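Local coordinates for galactokinase (Bifidobacterium longum subsp. infantis ATCC 15697 = JCM 1222 = DSM 20088, PDB 6TEQ), which probably phosphorylates galactose at the expense of ATP, as a galactokinase of the GHMP family, and here holds 2-deoxy-2-fluoro-galactose in its sugar pocket, at residues A[47-52]-A[246-251]; A[299-304]-A[337-342]; A[260-265]-A[289-294]. All blocks are in the same frame, centred on the assembly; numbering follows the deposited sequence.

Contact 1 (A[47-52]-A[246-251]); sequences HTDYNA and GQYAQR. With GAF (2-deoxy-2-fluoro-alpha-D-galactopyranose), chain M.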
ATOM      1  N   HIS A  47       6.332   7.539   3.546  1.00 10.99           N
ATOM      2  CA  HIS A  47       6.896   8.535   2.659  1.00  9.50           C
ATOM      3  C   HIS A  47       8.408   8.372   2.551  1.00 10.75           C
ATOM      4  O   HIS A  47       9.114   9.381   2.349  1.00 11.67           O
ATOM      5  CB  HIS A  47       6.390   9.881   3.004  1.00 10.18           C
ATOM      6  CG  HIS A  47       5.021  10.165   2.545  1.00 11.10           C
ATOM      7  ND1 HIS A  47       4.711  10.482   1.229  1.00 12.20           N
ATOM      8  CD2 HIS A  47       3.825  10.109   3.218  1.00 11.29           C
ATOM      9  CE1 HIS A  47       3.396  10.612   1.165  1.00 13.31           C
ATOM     10  NE2 HIS A  47       2.852  10.392   2.324  1.00 13.66           N
ATOM     11  N   THR A  48       8.871   7.147   2.622  1.00 11.30           N
ATOM     12  CA  THR A  48      10.283   6.810   2.502  1.00 13.66           C
ATOM     13  C   THR A  48      10.549   5.979   1.254  1.00 11.52           C
ATOM     14  O   THR A  48      11.682   5.968   0.792  1.00 11.17           O
ATOM     15  CB  THR A  48      10.729   6.003   3.724  1.00 11.88           C
ATOM     16  OG1 THR A  48       9.917   4.845   3.889  1.00 14.38           O
ATOM     17  CG2 THR A  48      10.670   6.798   5.000  1.00 13.39           C
ATOM     18  N   ASP A  49       9.556   5.282   0.713  1.00 11.92           N
ATOM     19  CA  ASP A  49       9.823   4.395  -0.437  1.00 12.03           C
ATOM     20  C   ASP A  49      10.459   5.130  -1.626  1.00 13.11           C
ATOM     21  O   ASP A  49      11.480   4.635  -2.174  1.00 15.61           O
ATOM     22  CB  ASP A  49       8.615   3.579  -0.798  1.00 12.10           C
ATOM     23  CG  ASP A  49       7.352   4.274  -1.247  1.00 11.22           C
ATOM     24  OD1 ASP A  49       7.237   5.467  -0.997  1.00 11.81           O
ATOM     25  OD2 ASP A  49       6.519   3.571  -1.886  1.00 12.36           O
ATOM     26  N   TYR A  50       9.878   6.239  -2.036  1.00 12.23           N
ATOM     27  CA  TYR A  50      10.341   6.970  -3.230  1.00 13.36           C
ATOM     28  C   TYR A  50      11.597   7.769  -2.874  1.00 12.72           C
ATOM     29  O   TYR A  50      12.197   8.342  -3.777  1.00 15.12           O
ATOM     30  CB  TYR A  50       9.217   7.859  -3.784  1.00 12.62           C
ATOM     31  CG  TYR A  50       8.540   8.803  -2.808  1.00 12.27           C
ATOM     32  CD1 TYR A  50       9.207   9.968  -2.404  1.00 11.98           C
ATOM     33  CD2 TYR A  50       7.258   8.536  -2.320  1.00 13.52           C
ATOM     34  CE1 TYR A  50       8.629  10.842  -1.487  1.00 14.14           C
ATOM     35  CE2 TYR A  50       6.630   9.429  -1.457  1.00 13.37           C
ATOM     36  CZ  TYR A  50       7.327  10.575  -1.035  1.00 12.39           C
ATOM     37  OH  TYR A  50       6.703  11.443  -0.192  1.00 14.13           O
ATOM     38  N   ASN A  51      12.018   7.746  -1.597  1.00 12.36           N
ATOM     39  CA  ASN A  51      13.321   8.313  -1.138  1.00 12.86           C
ATOM     40  C   ASN A  51      14.384   7.212  -0.946  1.00 12.82           C
ATOM     41  O   ASN A  51      15.393   7.497  -0.282  1.00 14.19           O
ATOM     42  CB  ASN A  51      13.085   9.087   0.151  1.00 11.11           C
ATOM     43  CG  ASN A  51      12.318  10.369  -0.082  1.00 14.09           C
ATOM     44  OD1 ASN A  51      12.738  11.154  -0.927  1.00 15.00           O
ATOM     45  ND2 ASN A  51      11.188  10.543   0.625  1.00 12.63           N
ATOM     46  N   ALA A  52      14.155   5.996  -1.440  1.00 14.09           N
ATOM     47  CA  ALA A  52      15.095   4.851  -1.351  1.00 10.89           C
ATOM     48  C   ALA A  52      15.252   4.434   0.130  1.00 14.32           C
ATOM     49  O   ALA A  52      16.322   3.945   0.537  1.00 13.43           O
ATOM     50  CB  ALA A  52      16.447   5.196  -1.980  1.00 12.71           C
ATOM     51  N   GLY A 246      -2.612  16.295  -6.489  1.00 18.57           N
ATOM     52  CA  GLY A 246      -1.286  16.905  -6.664  1.00 19.17           C
ATOM     53  C   GLY A 246      -0.502  16.919  -5.360  1.00 19.81           C
ATOM     54  O   GLY A 246       0.699  17.261  -5.384  1.00 20.68           O
ATOM     55  N   GLN A 247      -1.136  16.670  -4.234  1.00 18.66           N
ATOM     56  CA  GLN A 247      -0.425  16.809  -2.925  1.00 20.37           C
ATOM     57  C   GLN A 247       0.716  15.769  -2.852  1.00 17.22           C
ATOM     58  O   GLN A 247       1.820  16.100  -2.409  1.00 17.79           O
ATOM     59  CB  GLN A 247      -1.454  16.718  -1.777  1.00 17.73           C
ATOM     60  CG  GLN A 247      -2.471  17.860  -1.790  1.00 19.73           C
ATOM     61  CD  GLN A 247      -3.221  17.885  -0.478  1.00 23.72           C
ATOM     62  OE1 GLN A 247      -4.302  17.282  -0.350  1.00 26.79           O
ATOM     63  NE2 GLN A 247      -2.635  18.546   0.523  1.00 22.58           N
ATOM     64  N   TYR A 248       0.423  14.510  -3.146  1.00 18.39           N
ATOM     65  CA  TYR A 248       1.399  13.402  -3.003  1.00 16.26           C
ATOM     66  C   TYR A 248       2.536  13.689  -3.984  1.00 17.29           C
ATOM     67  O   TYR A 248       3.695  13.643  -3.613  1.00 16.88           O
ATOM     68  CB  TYR A 248       0.669  12.070  -3.213  1.00 17.63           C
ATOM     69  CG  TYR A 248       1.576  10.846  -3.236  1.00 18.11           C
ATOM     70  CD1 TYR A 248       1.878  10.190  -2.068  1.00 16.74           C
ATOM     71  CD2 TYR A 248       2.251  10.467  -4.380  1.00 18.93           C
ATOM     72  CE1 TYR A 248       2.733   9.090  -2.053  1.00 16.56           C
ATOM     73  CE2 TYR A 248       3.086   9.373  -4.404  1.00 20.16           C
ATOM     74  CZ  TYR A 248       3.369   8.698  -3.231  1.00 18.10           C
ATOM     75  OH  TYR A 248       4.229   7.655  -3.331  1.00 17.32           O
ATOM     76  N   ALA A 249       2.209  14.095  -5.201  1.00 17.92           N
ATOM     77  CA  ALA A 249       3.214  14.428  -6.227  1.00 19.78           C
ATOM     78  C   ALA A 249       4.080  15.564  -5.721  1.00 17.09           C
ATOM     79  O   ALA A 249       5.321  15.546  -6.000  1.00 18.37           O
ATOM     80  CB  ALA A 249       2.550  14.801  -7.540  1.00 20.39           C
ATOM     81  N   GLN A 250       3.484  16.558  -5.051  0.50 17.64           N
ATOM     82  CA  GLN A 250       4.296  17.707  -4.559  0.50 17.47           C
ATOM     83  C   GLN A 250       5.316  17.154  -3.546  0.50 14.09           C
ATOM     84  O   GLN A 250       6.526  17.476  -3.687  0.50 14.48           O
ATOM     85  CB  GLN A 250       3.454  18.835  -3.959  0.50 19.88           C
ATOM     86  CG  GLN A 250       4.291  20.041  -3.527  0.50 22.51           C
ATOM     87  CD  GLN A 250       5.192  20.624  -4.596  0.50 28.52           C
ATOM     88  OE1 GLN A 250       4.719  21.228  -5.575  0.50 36.76           O
ATOM     89  NE2 GLN A 250       6.498  20.405  -4.431  0.50 29.51           N
ATOM     90  N   ARG A 251       4.891  16.332  -2.590  1.00 15.44           N
ATOM     91  CA  ARG A 251       5.851  15.834  -1.562  1.00 15.70           C
ATOM     92  C   ARG A 251       7.055  15.186  -2.269  1.00 15.24           C
ATOM     93  O   ARG A 251       8.232  15.456  -1.882  1.00 16.08           O
ATOM     94  CB  ARG A 251       5.194  14.863  -0.596  1.00 13.87           C
ATOM     95  CG  ARG A 251       4.061  15.462   0.220  1.00 16.11           C
ATOM     96  CD  ARG A 251       4.579  16.527   1.181  1.00 15.66           C
ATOM     97  NE  ARG A 251       3.460  17.085   1.945  1.00 15.89           N
ATOM     98  CZ  ARG A 251       2.587  17.942   1.461  1.00 16.54           C
ATOM     99  NH1 ARG A 251       2.657  18.369   0.210  1.00 19.34           N
ATOM    100  NH2 ARG A 251       1.574  18.324   2.207  1.00 18.97           N
TER
HETATM  101  C1  GAF M 609       1.140   5.909  -1.075  0.60 14.86           C
HETATM  102  C2  GAF M 609       2.033   5.350  -2.162  0.60 14.74           C
HETATM  103  F2  GAF M 609       1.279   4.600  -3.003  0.60 15.54           F
HETATM  104  C3  GAF M 609       3.159   4.512  -1.596  0.60 11.94           C
HETATM  105  O3  GAF M 609       4.091   4.250  -2.598  0.60 14.69           O
HETATM  106  C4  GAF M 609       3.907   5.270  -0.458  0.60 13.52           C
HETATM  107  O4  GAF M 609       4.680   6.367  -0.926  0.60 14.07           O
HETATM  108  C5  GAF M 609       2.907   5.732   0.546  0.60 12.35           C
HETATM  109  O5  GAF M 609       1.946   6.550  -0.075  0.60 15.58           O
HETATM  110  C6  GAF M 609       3.519   6.507   1.696  0.60 11.16           C
HETATM  111  O6  GAF M 609       4.421   5.696   2.448  0.60  9.59           O
HETATM  112  O1  GAF M 609       0.453   4.772  -0.586  0.60 17.81           O

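Contact 2 (A[299-304]-A[337-342]); sequences RVRHVV and AADYEV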
ATOM      1  N   ARG A 299      10.321  18.479   5.525  1.00 12.63           N
ATOM      2  CA  ARG A 299      10.175  17.235   4.742  1.00 13.41           C
ATOM      3  C   ARG A 299      11.402  16.331   4.935  1.00 11.21           C
ATOM      4  O   ARG A 299      11.217  15.127   5.150  1.00 15.42           O
ATOM      5  CB  ARG A 299       9.960  17.476   3.263  1.00 15.79           C
ATOM      6  CG  ARG A 299       8.838  18.427   2.889  1.00 15.74           C
ATOM      7  CD  ARG A 299       7.508  18.060   3.500  1.00 14.35           C
ATOM      8  NE  ARG A 299       6.425  18.851   2.986  1.00 13.01           N
ATOM      9  CZ  ARG A 299       5.592  19.663   3.673  1.00 15.00           C
ATOM     10  NH1 ARG A 299       5.657  19.789   5.000  1.00 15.53           N
ATOM     11  NH2 ARG A 299       4.677  20.356   3.001  1.00 16.78           N
ATOM     12  N   VAL A 300      12.599  16.856   4.831  1.00 14.19           N
ATOM     13  CA  VAL A 300      13.872  16.089   5.024  1.00 14.64           C
ATOM     14  C   VAL A 300      13.975  15.539   6.437  1.00 15.61           C
ATOM     15  O   VAL A 300      14.270  14.354   6.637  1.00 14.82           O
ATOM     16  CB  VAL A 300      15.110  16.889   4.609  1.00 13.49           C
ATOM     17  CG1 VAL A 300      16.448  16.209   5.020  1.00 15.15           C
ATOM     18  CG2 VAL A 300      15.055  17.067   3.111  1.00 14.10           C
ATOM     19  N   ARG A 301      13.613  16.325   7.431  1.00 15.46           N
ATOM     20  CA  ARG A 301      13.649  15.829   8.826  1.00 14.18           C
ATOM     21  C   ARG A 301      12.715  14.615   8.938  1.00 12.43           C
ATOM     22  O   ARG A 301      13.069  13.645   9.578  1.00 13.22           O
ATOM     23  CB  ARG A 301      13.349  16.959   9.799  1.00 14.55           C
ATOM     24  CG  ARG A 301      13.269  16.498  11.243  1.00 16.85           C
ATOM     25  CD  ARG A 301      13.368  17.658  12.181  1.00 16.27           C
ATOM     26  NE  ARG A 301      12.208  18.461  12.022  1.00 14.87           N
ATOM     27  CZ  ARG A 301      12.209  19.756  11.973  1.00 16.87           C
ATOM     28  NH1 ARG A 301      13.381  20.391  12.054  1.00 23.14           N
ATOM     29  NH2 ARG A 301      11.058  20.396  11.776  1.00 22.60           N
ATOM     30  N   HIS A 302      11.484  14.697   8.405  1.00 13.48           N
ATOM     31  CA  HIS A 302      10.571  13.549   8.436  1.00 13.38           C
ATOM     32  C   HIS A 302      11.332  12.389   7.810  1.00 11.00           C
ATOM     33  O   HIS A 302      11.319  11.335   8.419  1.00 11.97           O
ATOM     34  CB  HIS A 302       9.275  13.827   7.663  1.00 12.00           C
ATOM     35  CG  HIS A 302       8.569  12.534   7.488  1.00 13.28           C
ATOM     36  ND1 HIS A 302       7.954  11.934   8.511  1.00 12.03           N
ATOM     37  CD2 HIS A 302       8.478  11.719   6.422  1.00 11.27           C
ATOM     38  CE1 HIS A 302       7.559  10.718   8.158  1.00 12.19           C
ATOM     39  NE2 HIS A 302       7.842  10.573   6.848  1.00 11.68           N
ATOM     40  N   VAL A 303      11.894  12.523   6.577  1.00 11.99           N
ATOM     41  CA  VAL A 303      12.359  11.309   5.873  1.00 12.98           C
ATOM     42  C   VAL A 303      13.486  10.671   6.699  1.00 11.93           C
ATOM     43  O   VAL A 303      13.555   9.449   6.852  1.00 11.92           O
ATOM     44  CB  VAL A 303      12.785  11.635   4.442  1.00 13.76           C
ATOM     45  CG1 VAL A 303      13.433  10.452   3.791  1.00 15.34           C
ATOM     46  CG2 VAL A 303      11.575  12.092   3.622  1.00 12.29           C
ATOM     47  N   VAL A 304      14.361  11.499   7.206  1.00 11.71           N
ATOM     48  CA  VAL A 304      15.574  11.015   7.886  1.00 14.09           C
ATOM     49  C   VAL A 304      15.151  10.324   9.164  1.00 12.47           C
ATOM     50  O   VAL A 304      15.627   9.223   9.413  1.00 14.26           O
ATOM     51  CB  VAL A 304      16.528  12.174   8.177  1.00 11.69           C
ATOM     52  CG1 VAL A 304      17.555  11.813   9.225  1.00 15.46           C
ATOM     53  CG2 VAL A 304      17.162  12.645   6.904  1.00 13.98           C
ATOM     54  N   ALA A 337       2.345  14.442  10.628  1.00 12.25           N
ATOM     55  CA  ALA A 337       1.415  15.575  10.824  1.00 12.35           C
ATOM     56  C   ALA A 337       2.156  16.911  10.806  1.00 13.29           C
ATOM     57  O   ALA A 337       1.673  17.846  10.086  1.00 17.04           O
ATOM     58  CB  ALA A 337       0.678  15.367  12.117  1.00 14.58           C
ATOM     59  N   ALA A 338       3.252  17.010  11.555  1.00 12.78           N
ATOM     60  CA  ALA A 338       3.918  18.318  11.737  1.00 12.52           C
ATOM     61  C   ALA A 338       4.947  18.611  10.660  1.00 16.18           C
ATOM     62  O   ALA A 338       5.050  19.782  10.233  1.00 15.96           O
ATOM     63  CB  ALA A 338       4.616  18.422  13.045  1.00 14.13           C
ATOM     64  N   ASP A 339       5.773  17.644  10.330  1.00 12.92           N
ATOM     65  CA  ASP A 339       6.895  17.870   9.386  1.00 13.06           C
ATOM     66  C   ASP A 339       6.434  17.565   7.962  1.00 13.83           C
ATOM     67  O   ASP A 339       6.867  18.243   7.076  1.00 15.64           O
ATOM     68  CB  ASP A 339       8.138  17.103   9.801  1.00 13.89           C
ATOM     69  CG  ASP A 339       8.917  17.853  10.883  1.00 15.72           C
ATOM     70  OD1 ASP A 339       8.764  19.132  10.998  1.00 17.64           O
ATOM     71  OD2 ASP A 339       9.718  17.214  11.570  1.00 16.81           O
ATOM     72  N   TYR A 340       5.813  16.408   7.741  1.00 12.96           N
ATOM     73  CA  TYR A 340       5.406  16.046   6.366  1.00 12.78           C
ATOM     74  C   TYR A 340       4.058  16.634   5.956  1.00 12.88           C
ATOM     75  O   TYR A 340       3.828  16.821   4.708  1.00 16.18           O
ATOM     76  CB  TYR A 340       5.471  14.558   6.122  1.00 12.98           C
ATOM     77  CG  TYR A 340       6.127  14.171   4.835  1.00 14.09           C
ATOM     78  CD1 TYR A 340       7.480  14.488   4.609  1.00 12.52           C
ATOM     79  CD2 TYR A 340       5.423  13.544   3.798  1.00 11.81           C
ATOM     80  CE1 TYR A 340       8.095  14.196   3.434  1.00 13.09           C
ATOM     81  CE2 TYR A 340       6.070  13.230   2.605  1.00 13.02           C
ATOM     82  CZ  TYR A 340       7.416  13.520   2.438  1.00 14.49           C
ATOM     83  OH  TYR A 340       8.048  13.228   1.264  1.00 16.14           O
ATOM     84  N   GLU A 341       3.251  17.063   6.923  1.00 13.35           N
ATOM     85  CA  GLU A 341       1.986  17.823   6.653  1.00 13.96           C
ATOM     86  C   GLU A 341       1.123  17.000   5.690  1.00 14.43           C
ATOM     87  O   GLU A 341       0.619  17.545   4.692  1.00 15.57           O
ATOM     88  CB  GLU A 341       2.282  19.238   6.196  1.00 14.73           C
ATOM     89  CG  GLU A 341       2.941  20.059   7.274  1.00 18.14           C
ATOM     90  CD  GLU A 341       3.054  21.486   6.786  1.00 17.23           C
ATOM     91  OE1 GLU A 341       4.042  21.782   6.044  1.00 17.54           O
ATOM     92  OE2 GLU A 341       2.070  22.246   6.991  1.00 27.77           O
ATOM     93  N   VAL A 342       0.924  15.703   6.010  1.00 14.29           N
ATOM     94  CA  VAL A 342       0.043  14.840   5.170  1.00 14.76           C
ATOM     95  C   VAL A 342      -1.138  14.302   5.975  1.00 12.63           C
ATOM     96  O   VAL A 342      -1.777  13.383   5.524  1.00 15.24           O
ATOM     97  CB  VAL A 342       0.809  13.707   4.456  1.00 13.29           C
ATOM     98  CG1 VAL A 342       1.880  14.254   3.544  1.00 12.76           C
ATOM     99  CG2 VAL A 342       1.381  12.713   5.473  1.00 13.04           C
TER
HETATM  100  O   HOH W   1       3.159  22.989   3.385  1.00 36.66           O

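Contact 3 (A[260-265]-A[289-294]); sequences KILGVA and DALPDE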
ATOM      1  N   LYS A 260      18.722  16.970  -4.841  1.00 18.79           N
ATOM      2  CA  LYS A 260      19.513  17.769  -5.805  1.00 18.40           C
ATOM      3  C   LYS A 260      20.334  18.800  -5.010  1.00 20.71           C
ATOM      4  O   LYS A 260      21.564  18.927  -5.297  1.00 21.81           O
ATOM      5  CB  LYS A 260      18.612  18.415  -6.874  1.00 22.53           C
ATOM      6  CG  LYS A 260      19.343  19.158  -7.995  0.90 30.45           C
ATOM      7  CD  LYS A 260      18.434  19.965  -8.911  0.80 37.86           C
ATOM      8  CE  LYS A 260      19.102  20.533 -10.162  0.70 34.99           C
ATOM      9  NZ  LYS A 260      20.381  21.225  -9.871  0.60 37.53           N
ATOM     10  N   ILE A 261      19.682  19.552  -4.129  1.00 19.13           N
ATOM     11  CA  ILE A 261      20.384  20.629  -3.390  1.00 19.01           C
ATOM     12  C   ILE A 261      21.522  20.008  -2.580  1.00 18.51           C
ATOM     13  O   ILE A 261      22.638  20.522  -2.654  1.00 20.76           O
ATOM     14  CB  ILE A 261      19.437  21.447  -2.526  1.00 20.33           C
ATOM     15  CG1 ILE A 261      18.522  22.277  -3.422  1.00 24.94           C
ATOM     16  CG2 ILE A 261      20.243  22.319  -1.567  1.00 26.12           C
ATOM     17  CD1 ILE A 261      17.440  22.939  -2.700  1.00 26.99           C
ATOM     18  N   LEU A 262      21.278  18.865  -1.979  1.00 20.91           N
ATOM     19  CA  LEU A 262      22.266  18.163  -1.119  1.00 21.89           C
ATOM     20  C   LEU A 262      23.339  17.443  -1.945  1.00 20.37           C
ATOM     21  O   LEU A 262      24.383  17.084  -1.365  1.00 23.44           O
ATOM     22  CB  LEU A 262      21.504  17.193  -0.217  1.00 17.80           C
ATOM     23  CG  LEU A 262      20.731  17.928   0.880  1.00 18.32           C
ATOM     24  CD1 LEU A 262      19.822  16.946   1.569  1.00 18.86           C
ATOM     25  CD2 LEU A 262      21.642  18.701   1.855  1.00 19.69           C
ATOM     26  N   GLY A 263      23.161  17.303  -3.255  1.00 19.60           N
ATOM     27  CA  GLY A 263      24.143  16.646  -4.126  1.00 18.85           C
ATOM     28  C   GLY A 263      24.172  15.133  -3.946  1.00 25.11           C
ATOM     29  O   GLY A 263      25.228  14.592  -4.157  1.00 25.15           O
ATOM     30  N   VAL A 264      23.025  14.514  -3.605  1.00 20.02           N
ATOM     31  CA  VAL A 264      22.884  13.091  -3.317  1.00 21.35           C
ATOM     32  C   VAL A 264      21.869  12.519  -4.276  1.00 18.11           C
ATOM     33  O   VAL A 264      20.951  13.213  -4.713  1.00 18.95           O
ATOM     34  CB  VAL A 264      22.524  12.806  -1.845  1.00 20.19           C
ATOM     35  CG1 VAL A 264      23.677  13.211  -0.918  1.00 26.37           C
ATOM     36  CG2 VAL A 264      21.241  13.517  -1.393  1.00 19.54           C
ATOM     37  N   ALA A 265      22.010  11.254  -4.565  1.00 17.54           N
ATOM     38  CA  ALA A 265      21.071  10.607  -5.528  1.00 22.63           C
ATOM     39  C   ALA A 265      19.679  10.470  -4.889  1.00 19.59           C
ATOM     40  O   ALA A 265      18.659  10.508  -5.645  1.00 18.09           O
ATOM     41  CB  ALA A 265      21.552   9.247  -5.891  1.00 27.66           C
ATOM     42  N   ASP A 289      20.708  22.902   7.487  1.00 15.28           N
ATOM     43  CA  ASP A 289      21.310  24.243   7.196  1.00 17.75           C
ATOM     44  C   ASP A 289      21.570  24.458   5.693  1.00 17.42           C
ATOM     45  O   ASP A 289      21.556  25.634   5.257  1.00 20.09           O
ATOM     46  CB  ASP A 289      22.550  24.492   8.048  1.00 19.26           C
ATOM     47  CG  ASP A 289      22.261  24.946   9.473  1.00 19.44           C
ATOM     48  OD1 ASP A 289      21.067  25.299   9.812  1.00 19.29           O
ATOM     49  OD2 ASP A 289      23.254  24.954  10.237  1.00 21.58           O
ATOM     50  N   ALA A 290      21.747  23.383   4.947  1.00 18.50           N
ATOM     51  CA  ALA A 290      22.025  23.396   3.503  1.00 21.52           C
ATOM     52  C   ALA A 290      20.727  23.565   2.668  1.00 18.91           C
ATOM     53  O   ALA A 290      20.826  23.795   1.435  1.00 22.94           O
ATOM     54  CB  ALA A 290      22.786  22.135   3.149  1.00 23.86           C
ATOM     55  N   LEU A 291      19.565  23.531   3.318  1.00 19.06           N
ATOM     56  CA  LEU A 291      18.227  23.685   2.719  1.00 17.43           C
ATOM     57  C   LEU A 291      17.629  25.012   3.147  1.00 21.63           C
ATOM     58  O   LEU A 291      17.083  25.130   4.225  1.00 27.79           O
ATOM     59  CB  LEU A 291      17.341  22.521   3.171  1.00 18.09           C
ATOM     60  CG  LEU A 291      17.854  21.096   2.959  1.00 19.08           C
ATOM     61  CD1 LEU A 291      16.909  20.079   3.618  1.00 18.89           C
ATOM     62  CD2 LEU A 291      18.051  20.758   1.477  1.00 20.08           C
ATOM     63  N   PRO A 292      17.626  26.058   2.318  1.00 27.78           N
ATOM     64  CA  PRO A 292      17.118  27.370   2.769  1.00 28.42           C
ATOM     65  C   PRO A 292      15.596  27.420   3.016  1.00 21.79           C
ATOM     66  O   PRO A 292      15.097  28.230   3.801  1.00 29.90           O
ATOM     67  CB  PRO A 292      17.565  28.267   1.597  1.00 33.19           C
ATOM     68  CG  PRO A 292      17.541  27.333   0.424  1.00 35.44           C
ATOM     69  CD  PRO A 292      18.212  26.092   0.980  1.00 30.20           C
ATOM     70  N   ASP A 293      14.852  26.587   2.305  1.00 19.27           N
ATOM     71  CA  ASP A 293      13.388  26.600   2.390  1.00 22.86           C
ATOM     72  C   ASP A 293      12.939  25.859   3.679  1.00 20.59           C
ATOM     73  O   ASP A 293      13.306  24.696   3.897  1.00 18.17           O
ATOM     74  CB  ASP A 293      12.811  25.977   1.126  1.00 25.20           C
ATOM     75  CG  ASP A 293      11.317  26.036   1.165  1.00 32.27           C
ATOM     76  OD1 ASP A 293      10.753  25.091   1.726  1.00 25.12           O
ATOM     77  OD2 ASP A 293      10.747  27.106   0.676  1.00 32.16           O
ATOM     78  N   GLU A 294      12.077  26.494   4.460  0.50 21.19           N
ATOM     79  CA  GLU A 294      11.674  26.033   5.813  0.50 21.14           C
ATOM     80  C   GLU A 294      10.767  24.807   5.725  0.50 18.82           C
ATOM     81  O   GLU A 294      10.846  23.960   6.623  0.50 20.15           O
ATOM     82  CB  GLU A 294      11.074  27.194   6.611  0.50 22.33           C
ATOM     83  CG  GLU A 294      12.082  28.300   6.917  0.50 21.59           C
ATOM     84  CD  GLU A 294      13.121  28.077   7.998  0.50 24.04           C
ATOM     85  OE1 GLU A 294      13.104  27.041   8.651  0.50 21.88           O
ATOM     86  OE2 GLU A 294      13.919  29.003   8.252  0.50 23.77           O
TER

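Contact 1 (A[47-52]-A[246-251])
Y50, in the loop between strands 33-42 and 54-70, meets Y248, in the first turn of helix 247-262, as an offset edge-to-face pair beside the bound sugar; with H47 they form an aromatic cluster lining the galactose pocket of this GHMP-family kinase. The tight part lies here. Y50 turns an edge toward the face of Y248, the planes at 83°, and its CE2 comes to 3.8 Å from Y248 CZ. Because the two side chains run past each other in opposite directions, the hydroxyl of Y248 ends 3.3 Å from CD2 of Y50. H47 meets the same ring rim to rim, CE1 lying 3.6 Å from CD1 of Y248. Its imidazole is fixed at both nitrogens: ND1 shares a hydrogen bond of 2.6 Å with Y50 OH, and NE2 bonds the carbonyl of G367. One face of that ring sits over C6 of the fluorogalactose. With CG anti to its own N (chi1 174°), Y248 extends to the sugar, where its OH lies 2.8 Å from O4, a probable hydrogen bond. D49 spans two sugar hydroxyls, its OD1 beside O4 and its OD2 2.6 Å from O3, while OD2 also accepts from the backbone N of L190.

Farther from the ligand the packing thins. R251 offers Y50 OH little more than its CB, at 3.8 Å, and sends its guanidinium away to the carbonyls of Y340 and E341. On the sugar side, H47 N donates almost straight to O6 (2.9 Å, 176°).

Contact 2 (A[299-304]-A[337-342])
R301 grips the carboxylate of D339 side-on, NE to OD2 at 2.8 Å and NH2 to OD1 at 2.7 Å. OD1 is met on its syn side, whereas NE comes to OD2 from above the carboxylate plane, the two groups being turned 43° apart. R299 makes the second salt bridge: its NH1 reaches E341 OE1, on the anti side, at 2.8 Å and also donates to the carbonyl O of D339 at 2.9 Å, both acceptors near the guanidinium plane. Over one guanidinium face lies the carbonyl O of Y340, and a water joins NH2 to E341 OE1. A methionine in place of R299 would probably leave the D339 carbonyl and the E341 carboxylate without their shared donor.

Next to the charged groups, a bend at chi2 of R299 (-54°) lays its CD 3.7 Å from CD1 of Y340. The H302 and Y340 side chains run at about a right angle, their ring planes oblique at 47°, H302 CD2 lying 3.5 Å from Y340 CD1; Y340 CB sits over the imidazole face in a CH-pi contact. S335 OG at ND1 and the E46 carbonyl at NE2 position the imidazole.

The contact joins the first turns of helix 294-318 to the chain leaving helix 322-338, the two successive helices forming a hairpin. Y340 also packs on C255 of helix 247-262, while V300 faces helices 267-276 and 280-289.

Contact 3 (A[260-265]-A[289-294])
The torsions of I261 (chi1 -69°) place its CG2 methyl anti to the backbone N, and this methyl, rather than the longer CG1 branch, points across to A290 and L291. At L291, a chi1 of -53° sets CG anti to the carbonyl carbon and swings the isobutyl group back toward helix 247-262, so that its CD2 methyl becomes the meeting point of the contact. L262 CG approaches that methyl to 3.9 Å and I261 CG2 to 4.1 Å, one from each of two successive residues of the last helical turn. The two leucine side chains cross at about a right angle, whereas I261 meets L291 at a slant.

A290 adds a single methyl. Its CB touches CD2 of L262 at 3.8 Å, and its carbonyl O lies 3.4 Å from I261 CG2, a polar atom against a methyl group. Apart from that carbonyl the interface is aliphatic van der Waals packing, modest in extent, with L291 buried while I261 and A290 lie exposed at its border.

Both segments are helix boundaries. Helix 247-262 finishes in a Schellman motif: G263 N bonds the carbonyl O of K260 (3.1 Å), and the positive phi of G263 turns the chain out of the helix. In the other segment the chain runs through P292 to D293, the N-cap of helix 294-318, whose OD1 accepts from the N of M296.

The contact lies away from the sugar pocket. It packs the end of helix 247-262 on the link between helices 280-289 and 294-318: L262 also rests on L267 and T270 of helix 267-276, and L291 on M296 and V300 of helix 294-318.

From the N terminus, the sugar-binding loop 47-52 finds its partner only at 246-251, so contact 1 closes a long loop that contains strands and helices alike. Helix 247-262 then runs on to contact 3, which closes a short, helical excursion through helices 267-276 and 280-289. Contact 2 follows, closing the hairpin of helices 294-318 and 322-338. The three loops come in series; none nests within or crosses another. Contacts 1 and 2 nevertheless touch, through Y50 OH with Y340 OH, and contacts 2 and 3 also touch. Contact 1 ties the pocket loop to helix 247-262, whose far end contact 3 ties to the link after helix 280-289; contact 2 joins helices 294-318 and 322-338.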